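Local structure of aminopeptidase (Aneurinibacillus sp. AM-1, 5IB9) at residues Y51-E56 / V206-K211; A246-L251 / L264-F269; D221-G226 / G296-D301. The protein probably acts as a zinc-dependent aminopeptidase of family M28, removing residues from the N-terminus of peptides. One frame throughout, in Å; residues are numbered along the deposited sequence.

The three contacts are best read as successive steps across the sheet of the peptidase domain. Contact 1 lays 51-56 along strand 187-210, and that strand in turn pairs with the strand of contact 2: K210 N lies 2.8 Å from L264 O, and A208 O the same distance from F266 N, both probable hydrogen bonds. On its other edge 264-269 meets 221-226 of contact 3, with I225 N 2.8 Å from R265 O. Centres of contacts 1 and 2, and of 2 and 3, are about 9 Å apart; those of 1 and 3 about 14 Å. Contact 3 reaches the active site directly, since D301 binds zinc beside the inhibitor.

Contact 1 of 3, residues Y51-E56 / V206-K211; sequences YGYHVE and VIATKK
E56 and I207 are joined through their backbones as an antiparallel hydrogen-bonded pair. E56 N donates to I207 O at 2.9 Å in the carbonyl plane, and I207 N returns a bond to E56 O at 2.8 Å, approached almost end-on at 163°. The neighbouring pair, V55 with A208, is non-hydrogen-bonded, and there V55 CA makes a CA-H...O contact with I207 O. Towards Y53 the chains part, and one water spans the gap, accepting from H54 N at 2.9 Å and donating to T209 O at 2.7 Å.

Apolar contacts line the face that carries V55 and A208, which helix 35-50 covers through F48. V55 CG1, anti to the backbone N (chi1 176°), meets V206 CG1 at 3.6 Å. The CD1 and CE1 atoms of the Y53 ring meet strand 206-210: CD1 lies 3.9 Å from A208 CB, CE1 lies 3.6 Å from K210 CB, and T209 O sits near the ring plane at the edge. An alanine in place of Y53 is likely to open a gap beside A208 and K210 and leave A252 O without its hydroxyl partner.

Polar ends lead elsewhere: Y53 OH to A252 O in the last turns of helix 238-256, K210 NZ to T260 OG1 and L258 O, and E56 OE2 to S287 OG of the second subunit. The chemistry thus implies the start of an antiparallel pairing, with two bonds between these segments; where the backbones part, a water bridges them and Y53 packs against A208 and K210, while the polar ends tie the sheet to a helix and to the dimer partner.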
loop_
_atom_site.group_PDB
_atom_site.type_symbol
_atom_site.label_atom_id
_atom_site.label_comp_id
_atom_site.label_asym_id
_atom_site.label_seq_id
_atom_site.Cartn_x
_atom_site.Cartn_y
_atom_site.Cartn_z
ATOM N N TYR A 51 -9.986 -27.378 11.708
ATOM C CA TYR A 51 -8.967 -27.834 12.671
ATOM C C TYR A 51 -9.122 -27.082 13.986
ATOM O O TYR A 51 -8.287 -27.195 14.930
ATOM C CB TYR A 51 -7.520 -27.526 12.153
ATOM C CG TYR A 51 -7.273 -27.949 10.739
ATOM C CD1 TYR A 51 -6.346 -27.243 9.924
ATOM C CD2 TYR A 51 -7.825 -29.061 10.197
ATOM C CE1 TYR A 51 -6.135 -27.681 8.613
ATOM C CE2 TYR A 51 -7.650 -29.442 8.890
ATOM C CZ TYR A 51 -6.687 -28.781 8.115
ATOM O OH TYR A 51 -6.441 -29.121 6.786
ATOM N N GLY A 52 -10.103 -26.183 14.036
ATOM C CA GLY A 52 -10.370 -25.409 15.216
ATOM C C GLY A 52 -9.865 -24.000 15.288
ATOM O O GLY A 52 -9.976 -23.343 16.293
ATOM N N TYR A 53 -9.311 -23.489 14.187
ATOM C CA TYR A 53 -8.807 -22.155 14.139
ATOM C C TYR A 53 -9.889 -21.063 13.885
ATOM O O TYR A 53 -10.824 -21.258 13.108
ATOM C CB TYR A 53 -7.756 -22.020 12.999
ATOM C CG TYR A 53 -6.442 -22.750 13.321
ATOM C CD1 TYR A 53 -5.378 -22.074 13.864
ATOM C CD2 TYR A 53 -6.273 -24.097 12.979
ATOM C CE1 TYR A 53 -4.212 -22.729 14.162
ATOM C CE2 TYR A 53 -5.092 -24.769 13.323
ATOM C CZ TYR A 53 -4.070 -24.094 13.940
ATOM O OH TYR A 53 -2.863 -24.726 14.249
ATOM N N HIS A 54 -9.677 -19.972 14.553
ATOM C CA HIS A 54 -10.318 -18.692 14.125
ATOM C C HIS A 54 -9.492 -18.149 12.912
ATOM O O HIS A 54 -8.236 -18.118 12.918
ATOM C CB HIS A 54 -10.368 -17.716 15.311
ATOM C CG HIS A 54 -10.948 -16.387 14.968
ATOM N ND1 HIS A 54 -10.166 -15.265 14.790
ATOM C CD2 HIS A 54 -12.232 -15.996 14.788
ATOM C CE1 HIS A 54 -10.947 -14.239 14.508
ATOM N NE2 HIS A 54 -12.203 -14.659 14.485
ATOM N N VAL A 55 -10.230 -17.708 11.930
ATOM C CA VAL A 55 -9.535 -17.371 10.634
ATOM C C VAL A 55 -9.904 -15.943 10.292
ATOM O O VAL A 55 -11.045 -15.507 10.548
ATOM C CB VAL A 55 -10.059 -18.352 9.570
ATOM C CG1 VAL A 55 -9.463 -17.984 8.203
ATOM C CG2 VAL A 55 -9.603 -19.746 9.919
ATOM N N GLU A 56 -8.958 -15.171 9.803
ATOM C CA GLU A 56 -9.274 -13.870 9.233
ATOM C C GLU A 56 -8.931 -13.884 7.742
ATOM O O GLU A 56 -8.002 -14.575 7.301
ATOM C CB GLU A 56 -8.332 -12.835 9.852
ATOM C CG GLU A 56 -8.761 -12.744 11.394
ATOM C CD GLU A 56 -10.170 -12.046 11.697
ATOM O OE1 GLU A 56 -10.623 -12.136 12.867
ATOM O OE2 GLU A 56 -10.893 -11.482 10.801
ATOM N N VAL A 206 -5.346 -15.390 3.683
ATOM C CA VAL A 206 -6.115 -16.183 4.678
ATOM C C VAL A 206 -5.165 -16.438 5.830
ATOM O O VAL A 206 -4.074 -16.965 5.659
ATOM C CB VAL A 206 -6.592 -17.528 4.101
ATOM C CG1 VAL A 206 -7.390 -18.198 5.268
ATOM C CG2 VAL A 206 -7.466 -17.307 2.879
ATOM N N ILE A 207 -5.593 -16.003 7.039
ATOM C CA ILE A 207 -4.661 -15.992 8.177
ATOM C C ILE A 207 -5.281 -16.784 9.363
ATOM O O ILE A 207 -6.382 -16.452 9.837
ATOM C CB ILE A 207 -4.395 -14.591 8.681
ATOM C CG1 ILE A 207 -3.783 -13.727 7.582
ATOM C CG2 ILE A 207 -3.434 -14.606 9.927
ATOM C CD1 ILE A 207 -4.602 -12.503 7.343
ATOM N N ALA A 208 -4.616 -17.837 9.866
ATOM C CA ALA A 208 -5.144 -18.702 10.967
ATOM C C ALA A 208 -4.095 -18.672 12.049
ATOM O O ALA A 208 -2.967 -18.938 11.805
ATOM C CB ALA A 208 -5.317 -20.195 10.426
ATOM N N THR A 209 -4.511 -18.303 13.252
ATOM C CA THR A 209 -3.519 -18.067 14.337
ATOM C C THR A 209 -3.804 -19.043 15.469
ATOM O O THR A 209 -4.968 -19.102 15.906
ATOM C CB THR A 209 -3.636 -16.631 14.807
ATOM O OG1 THR A 209 -3.280 -15.728 13.728
ATOM C CG2 THR A 209 -2.638 -16.422 15.990
ATOM N N LYS A 210 -2.762 -19.681 15.926
ATOM C CA LYS A 210 -2.796 -20.469 17.148
ATOM C C LYS A 210 -2.105 -19.656 18.273
ATOM O O LYS A 210 -0.907 -19.398 18.260
ATOM C CB LYS A 210 -2.063 -21.793 16.939
ATOM C CG LYS A 210 -2.335 -22.774 18.172
ATOM C CD LYS A 210 -1.444 -23.966 18.128
ATOM C CE LYS A 210 -1.954 -25.079 19.184
ATOM N NZ LYS A 210 -1.559 -24.707 20.570
ATOM N N LYS A 211 -2.907 -19.224 19.226
ATOM C CA LYS A 211 -2.364 -18.563 20.393
ATOM C C LYS A 211 -1.608 -19.555 21.297
ATOM O O LYS A 211 -1.984 -20.640 21.399
ATOM C CB LYS A 211 -3.490 -17.891 21.196
ATOM C CG LYS A 211 -4.126 -16.726 20.487
ATOM C CD LYS A 211 -5.562 -16.491 20.921
ATOM C CE LYS A 211 -5.936 -15.019 20.877
ATOM N NZ LYS A 211 -7.187 -14.688 21.572
HETATM O O HOH W 1 -7.528 -19.774 16.435
#

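Contact 2 of 3, residues A246-L251 / L264-F269; sequences AVTLEL and LRFITF
F266 and T248 carry the tight part of this contact, where the helix lies over the strand with no hydrogen bond between them. With OG1 beside the backbone N (chi1 -63°), the methyl CG2 of T248 is the branch that reaches the strand, resting 4.0 Å from F266 CB and equally far from I267 N; the two side chains, T248 and F266, pass alongside each other, heading opposite ways. The phenylalanine ring then runs along the helix: its CD1 lies 3.6 Å from T248 O, and CE1 meets L251 C at 3.8 Å and L251 CB at 4.0 Å. The ring thus bridges T248 and L251, a little under one turn apart, fitted against backbone as much as side chain.

Helix 238-256 and strand 263-269 close a beta-alpha-beta unit that begins with strand 222-228, in the peptidase M28 domain. The axes of the two short segments run nearly antiparallel, at 154°, with a closest approach of 8.5 Å.

Towards T268 the fit is looser: its CG2 stands 4.4 Å from T248 CG2. T248 OG1 has its partners outside the two segments, G244 O one turn back and S227 OG. There is no solvent side, for all the touching residues are buried: helix 15-25 packs against A246, V247 and E250 on the helix, while strand 187-210 flanks T268 through V206.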
loop_
_atom_site.group_PDB
_atom_site.type_symbol
_atom_site.label_atom_id
_atom_site.label_comp_id
_atom_site.label_asym_id
_atom_site.label_seq_id
_atom_site.Cartn_x
_atom_site.Cartn_y
_atom_site.Cartn_z
ATOM N N ALA A 246 -0.924 -26.918 0.859
ATOM C CA ALA A 246 -1.246 -28.165 1.512
ATOM C C ALA A 246 -0.397 -28.480 2.747
ATOM O O ALA A 246 -0.880 -28.960 3.793
ATOM C CB ALA A 246 -1.054 -29.343 0.501
ATOM N N VAL A 247 0.917 -28.142 2.651
ATOM C CA VAL A 247 1.818 -28.291 3.863
ATOM C C VAL A 247 1.446 -27.285 4.957
ATOM O O VAL A 247 1.422 -27.607 6.109
ATOM C CB VAL A 247 3.304 -28.144 3.469
ATOM C CG1 VAL A 247 4.230 -28.299 4.691
ATOM C CG2 VAL A 247 3.633 -29.266 2.423
ATOM N N THR A 248 1.069 -26.077 4.553
ATOM C CA THR A 248 0.645 -25.035 5.503
ATOM C C THR A 248 -0.604 -25.520 6.302
ATOM O O THR A 248 -0.574 -25.462 7.518
ATOM C CB THR A 248 0.360 -23.719 4.806
ATOM O OG1 THR A 248 1.569 -23.230 4.194
ATOM C CG2 THR A 248 -0.077 -22.613 5.849
ATOM N N LEU A 249 -1.604 -26.027 5.587
ATOM C CA LEU A 249 -2.842 -26.536 6.228
ATOM C C LEU A 249 -2.506 -27.720 7.103
ATOM O O LEU A 249 -2.969 -27.773 8.209
ATOM C CB LEU A 249 -3.862 -26.889 5.129
ATOM C CG LEU A 249 -4.552 -25.753 4.451
ATOM C CD1 LEU A 249 -5.447 -26.325 3.350
ATOM C CD2 LEU A 249 -5.438 -25.001 5.492
ATOM N N GLU A 250 -1.696 -28.637 6.550
ATOM C CA GLU A 250 -1.439 -29.860 7.291
ATOM C C GLU A 250 -0.678 -29.538 8.589
ATOM O O GLU A 250 -0.909 -30.132 9.662
ATOM C CB GLU A 250 -0.811 -30.906 6.411
ATOM C CG GLU A 250 -0.542 -32.253 7.192
ATOM C CD GLU A 250 -1.746 -32.984 7.796
ATOM O OE1 GLU A 250 -2.937 -32.659 7.584
ATOM O OE2 GLU A 250 -1.420 -33.918 8.581
ATOM N N LEU A 251 0.316 -28.642 8.533
ATOM C CA LEU A 251 1.032 -28.324 9.729
ATOM C C LEU A 251 0.099 -27.580 10.693
ATOM O O LEU A 251 0.222 -27.739 11.948
ATOM C CB LEU A 251 2.323 -27.459 9.490
ATOM C CG LEU A 251 3.357 -28.339 8.739
ATOM C CD1 LEU A 251 4.522 -27.436 8.438
ATOM C CD2 LEU A 251 3.819 -29.546 9.545
ATOM N N LEU A 264 1.603 -19.088 16.576
ATOM C CA LEU A 264 1.893 -19.532 15.185
ATOM C C LEU A 264 0.840 -18.931 14.308
ATOM O O LEU A 264 -0.366 -18.989 14.608
ATOM C CB LEU A 264 1.827 -21.095 15.182
ATOM C CG LEU A 264 2.825 -21.800 16.036
ATOM C CD1 LEU A 264 2.678 -23.312 15.906
ATOM C CD2 LEU A 264 4.187 -21.460 15.680
ATOM N N ARG A 265 1.279 -18.324 13.206
ATOM C CA ARG A 265 0.341 -17.778 12.226
ATOM C C ARG A 265 0.548 -18.543 10.958
ATOM O O ARG A 265 1.663 -18.434 10.356
ATOM C CB ARG A 265 0.608 -16.268 11.991
ATOM C CG ARG A 265 0.484 -15.441 13.332
ATOM C CD ARG A 265 0.670 -13.987 13.073
ATOM N NE ARG A 265 0.483 -13.307 14.350
ATOM C CZ ARG A 265 0.501 -11.985 14.419
ATOM N NH1 ARG A 265 0.622 -11.157 13.352
ATOM N NH2 ARG A 265 0.313 -11.483 15.596
ATOM N N PHE A 266 -0.476 -19.197 10.481
ATOM C CA PHE A 266 -0.446 -19.972 9.210
ATOM C C PHE A 266 -1.170 -19.153 8.195
ATOM O O PHE A 266 -2.334 -18.751 8.396
ATOM C CB PHE A 266 -1.156 -21.329 9.430
ATOM C CG PHE A 266 -0.504 -22.234 10.451
ATOM C CD1 PHE A 266 0.481 -23.101 10.038
ATOM C CD2 PHE A 266 -0.860 -22.108 11.773
ATOM C CE1 PHE A 266 1.148 -23.915 10.921
ATOM C CE2 PHE A 266 -0.275 -23.017 12.719
ATOM C CZ PHE A 266 0.736 -23.881 12.286
ATOM N N ILE A 267 -0.454 -18.812 7.089
ATOM C CA ILE A 267 -1.010 -17.826 6.194
ATOM C C ILE A 267 -0.904 -18.329 4.739
ATOM O O ILE A 267 0.166 -18.846 4.327
ATOM C CB ILE A 267 -0.262 -16.432 6.299
ATOM C CG1 ILE A 267 -0.213 -16.002 7.743
ATOM C CG2 ILE A 267 -0.969 -15.432 5.362
ATOM C CD1 ILE A 267 0.511 -14.648 7.874
ATOM N N THR A 268 -2.018 -18.147 3.999
ATOM C CA THR A 268 -1.858 -18.307 2.552
ATOM C C THR A 268 -2.051 -16.970 1.909
ATOM O O THR A 268 -2.997 -16.238 2.170
ATOM C CB THR A 268 -2.834 -19.419 1.969
ATOM O OG1 THR A 268 -4.211 -19.027 2.102
ATOM C CG2 THR A 268 -2.529 -20.680 2.721
ATOM N N PHE A 269 -1.078 -16.597 1.054
ATOM C CA PHE A 269 -1.075 -15.240 0.474
ATOM C C PHE A 269 -1.683 -15.207 -0.904
ATOM O O PHE A 269 -1.466 -16.140 -1.678
ATOM C CB PHE A 269 0.341 -14.753 0.378
ATOM C CG PHE A 269 1.115 -14.674 1.651
ATOM C CD1 PHE A 269 0.800 -13.682 2.620
ATOM C CD2 PHE A 269 2.150 -15.529 1.943
ATOM C CE1 PHE A 269 1.511 -13.592 3.828
ATOM C CE2 PHE A 269 2.884 -15.444 3.142
ATOM C CZ PHE A 269 2.551 -14.481 4.056
#

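Contact 3 of 3, residues D221-G226 / G296-D301; sequences DIIIIG and GMFQLD. With ZN (zinc ion), chain C; BES (2-(3-amino-2-hydroxy-4-phenyl-butyrylamino)-4-methyl-pentanoic acid), chain H.
The amide of Q299 folds back onto G226 of the neighbouring parallel strand: Q299 OE1 comes to 3.3 Å from G226 C, a contact that is no hydrogen bond, since OE1 and G226 O are both acceptors. A bend at chi2 (71°) brings the amide there, while Q299 NE2 donates to S346 OG. M297 CE reaches the same glycine, 4.1 Å from G226 CA; a CB there would clash with both side chains.

Along the strands the bonds are those of a regular parallel pair. I224 N donates to G296 O, I224 O accepts from F298 N at 2.8 Å, G226 N donates to F298 O, and G226 O accepts from L300 N at 2.7 Å. On the face of I223, I225 and F298, I223 CG2 lies 3.8 Å from F298 CD2, and I224 O sits at the edge of the F298 ring, near its plane. I225 CG2 meets L300 CD1 side by side; helix 382-400 packs against F298 and L300. On the other face I224 CB rests on M297 CG.

Beyond the last bond D301 binds zinc with both oxygens, OD1 at 2.1 Å and OD2 at 2.3 Å, and H228 and D240 share that metal with N2 and O2 of the inhibitor. S346 OG bonds to D301 OD2 as well as to Q299 NE2. The chemistry implies that backbone bonds and apolar packing fix the strand, and D301, just past its last bond, is placed to hold zinc, with S346 linking glutamine to carboxylate.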
loop_
_atom_site.group_PDB
_atom_site.type_symbol
_atom_site.label_atom_id
_atom_site.label_comp_id
_atom_site.label_asym_id
_atom_site.label_seq_id
_atom_site.Cartn_x
_atom_site.Cartn_y
_atom_site.Cartn_z
ATOM N N ASP A 221 6.968 -14.873 21.590
ATOM C CA ASP A 221 7.483 -15.013 20.218
ATOM C C ASP A 221 6.347 -15.405 19.254
ATOM O O ASP A 221 5.310 -15.961 19.628
ATOM C CB ASP A 221 8.484 -16.164 20.137
ATOM C CG ASP A 221 9.741 -15.965 20.998
ATOM O OD1 ASP A 221 10.036 -14.788 21.416
ATOM O OD2 ASP A 221 10.523 -16.953 21.129
ATOM N N ILE A 222 6.534 -15.014 17.978
ATOM C CA ILE A 222 5.639 -15.397 16.884
ATOM C C ILE A 222 6.456 -16.078 15.751
ATOM O O ILE A 222 7.554 -15.632 15.453
ATOM C CB ILE A 222 5.001 -14.125 16.232
ATOM C CG1 ILE A 222 4.196 -13.349 17.325
ATOM C CG2 ILE A 222 3.988 -14.505 15.158
ATOM C CD1 ILE A 222 3.886 -11.860 16.785
ATOM N N ILE A 223 5.890 -17.140 15.176
ATOM C CA ILE A 223 6.436 -17.746 13.947
ATOM C C ILE A 223 5.293 -17.702 12.913
ATOM O O ILE A 223 4.171 -18.006 13.200
ATOM C CB ILE A 223 6.846 -19.203 14.169
ATOM C CG1 ILE A 223 8.076 -19.126 15.001
ATOM C CG2 ILE A 223 7.240 -19.739 12.807
ATOM C CD1 ILE A 223 8.611 -20.520 15.471
ATOM N N ILE A 224 5.664 -17.287 11.679
ATOM C CA ILE A 224 4.761 -17.297 10.454
ATOM C C ILE A 224 5.157 -18.438 9.569
ATOM O O ILE A 224 6.377 -18.687 9.339
ATOM C CB ILE A 224 4.862 -15.981 9.736
ATOM C CG1 ILE A 224 4.423 -14.815 10.675
ATOM C CG2 ILE A 224 3.992 -15.993 8.547
ATOM C CD1 ILE A 224 4.628 -13.416 10.054
ATOM N N ILE A 225 4.129 -19.230 9.194
ATOM C CA ILE A 225 4.341 -20.312 8.131
ATOM C C ILE A 225 3.458 -19.872 7.015
ATOM O O ILE A 225 2.219 -19.782 7.204
ATOM C CB ILE A 225 3.933 -21.668 8.705
ATOM C CG1 ILE A 225 4.692 -22.052 10.023
ATOM C CG2 ILE A 225 4.154 -22.770 7.665
ATOM C CD1 ILE A 225 3.953 -21.552 11.312
ATOM N N GLY A 226 4.059 -19.672 5.863
ATOM C CA GLY A 226 3.307 -19.106 4.705
ATOM C C GLY A 226 3.438 -19.982 3.427
ATOM O O GLY A 226 4.357 -20.792 3.276
ATOM N N GLY A 296 10.702 -15.882 13.248
ATOM C CA GLY A 296 11.004 -16.545 11.989
ATOM C C GLY A 296 9.750 -16.614 11.098
ATOM O O GLY A 296 8.613 -16.724 11.601
ATOM N N MET A 297 9.999 -16.593 9.803
ATOM C CA MET A 297 8.947 -16.767 8.823
ATOM C C MET A 297 9.465 -17.841 7.865
ATOM O O MET A 297 10.550 -17.738 7.264
ATOM C CB MET A 297 8.611 -15.443 8.046
ATOM C CG MET A 297 7.402 -15.541 7.047
ATOM S SD MET A 297 7.958 -16.144 5.475
ATOM C CE MET A 297 6.330 -16.366 4.749
ATOM N N PHE A 298 8.697 -18.938 7.799
ATOM C CA PHE A 298 8.933 -20.125 6.909
ATOM C C PHE A 298 8.033 -20.014 5.723
ATOM O O PHE A 298 6.836 -20.059 5.862
ATOM C CB PHE A 298 8.645 -21.416 7.639
ATOM C CG PHE A 298 9.537 -21.697 8.824
ATOM C CD1 PHE A 298 10.435 -22.811 8.738
ATOM C CD2 PHE A 298 9.500 -20.955 10.009
ATOM C CE1 PHE A 298 11.244 -23.112 9.810
ATOM C CE2 PHE A 298 10.346 -21.278 11.096
ATOM C CZ PHE A 298 11.201 -22.348 11.003
ATOM N N GLN A 299 8.571 -19.840 4.525
ATOM C CA GLN A 299 7.801 -19.812 3.278
ATOM C C GLN A 299 7.863 -21.125 2.492
ATOM O O GLN A 299 8.967 -21.665 2.319
ATOM C CB GLN A 299 8.299 -18.667 2.393
ATOM C CG GLN A 299 7.645 -18.680 0.991
ATOM C CD GLN A 299 6.143 -18.272 0.996
ATOM O OE1 GLN A 299 5.581 -17.949 1.999
ATOM N NE2 GLN A 299 5.522 -18.202 -0.167
ATOM N N LEU A 300 6.705 -21.712 2.209
ATOM C CA LEU A 300 6.677 -23.051 1.497
ATOM C C LEU A 300 6.157 -22.772 0.092
ATOM O O LEU A 300 5.017 -22.352 -0.110
ATOM C CB LEU A 300 5.638 -23.914 2.260
ATOM C CG LEU A 300 5.959 -24.221 3.747
ATOM C CD1 LEU A 300 4.719 -24.684 4.380
ATOM C CD2 LEU A 300 6.847 -25.518 3.638
ATOM N N ASP A 301 7.060 -22.961 -0.877
ATOM C CA ASP A 301 6.654 -22.715 -2.326
ATOM C C ASP A 301 7.386 -23.773 -3.150
ATOM O O ASP A 301 8.626 -23.762 -3.180
ATOM C CB ASP A 301 7.128 -21.340 -2.670
ATOM C CG ASP A 301 6.452 -20.731 -3.953
ATOM O OD1 ASP A 301 5.764 -21.490 -4.649
ATOM O OD2 ASP A 301 6.459 -19.509 -4.216
HETATM ZN ZN ZN C . 5.238 -20.057 -6.098
HETATM N N2 BES H . 7.693 -20.261 -6.825
HETATM C C1 BES H . 8.049 -19.121 -7.671
HETATM C C6 BES H . 9.462 -18.677 -7.302
HETATM C C7 BES H . 10.629 -19.585 -7.675
HETATM C C8 BES H . 10.685 -20.308 -8.893
HETATM C C12 BES H . 11.711 -19.664 -6.771
HETATM C C9 BES H . 11.818 -21.097 -9.183
HETATM C C11 BES H . 12.851 -20.464 -7.062
HETATM C C10 BES H . 12.888 -21.181 -8.268
HETATM C C2 BES H . 7.036 -17.987 -7.475
HETATM O O2 BES H . 5.803 -18.701 -7.547
HETATM C C3 BES H . 7.196 -17.099 -8.661
HETATM O O3 BES H . 6.899 -17.554 -9.760
HETATM N N1 BES H . 7.722 -15.939 -8.468
HETATM C C4 BES H . 7.974 -15.067 -9.620
HETATM C C13 BES H . 8.576 -13.823 -8.991
HETATM C C14 BES H . 7.634 -13.073 -8.043
HETATM C C15 BES H . 8.409 -11.819 -7.659
HETATM C C16 BES H . 6.251 -12.761 -8.618
HETATM C C5 BES H . 9.060 -15.590 -10.552
HETATM O O1 BES H . 9.135 -15.117 -11.723
HETATM O O4 BES H . 9.882 -16.454 -10.195
#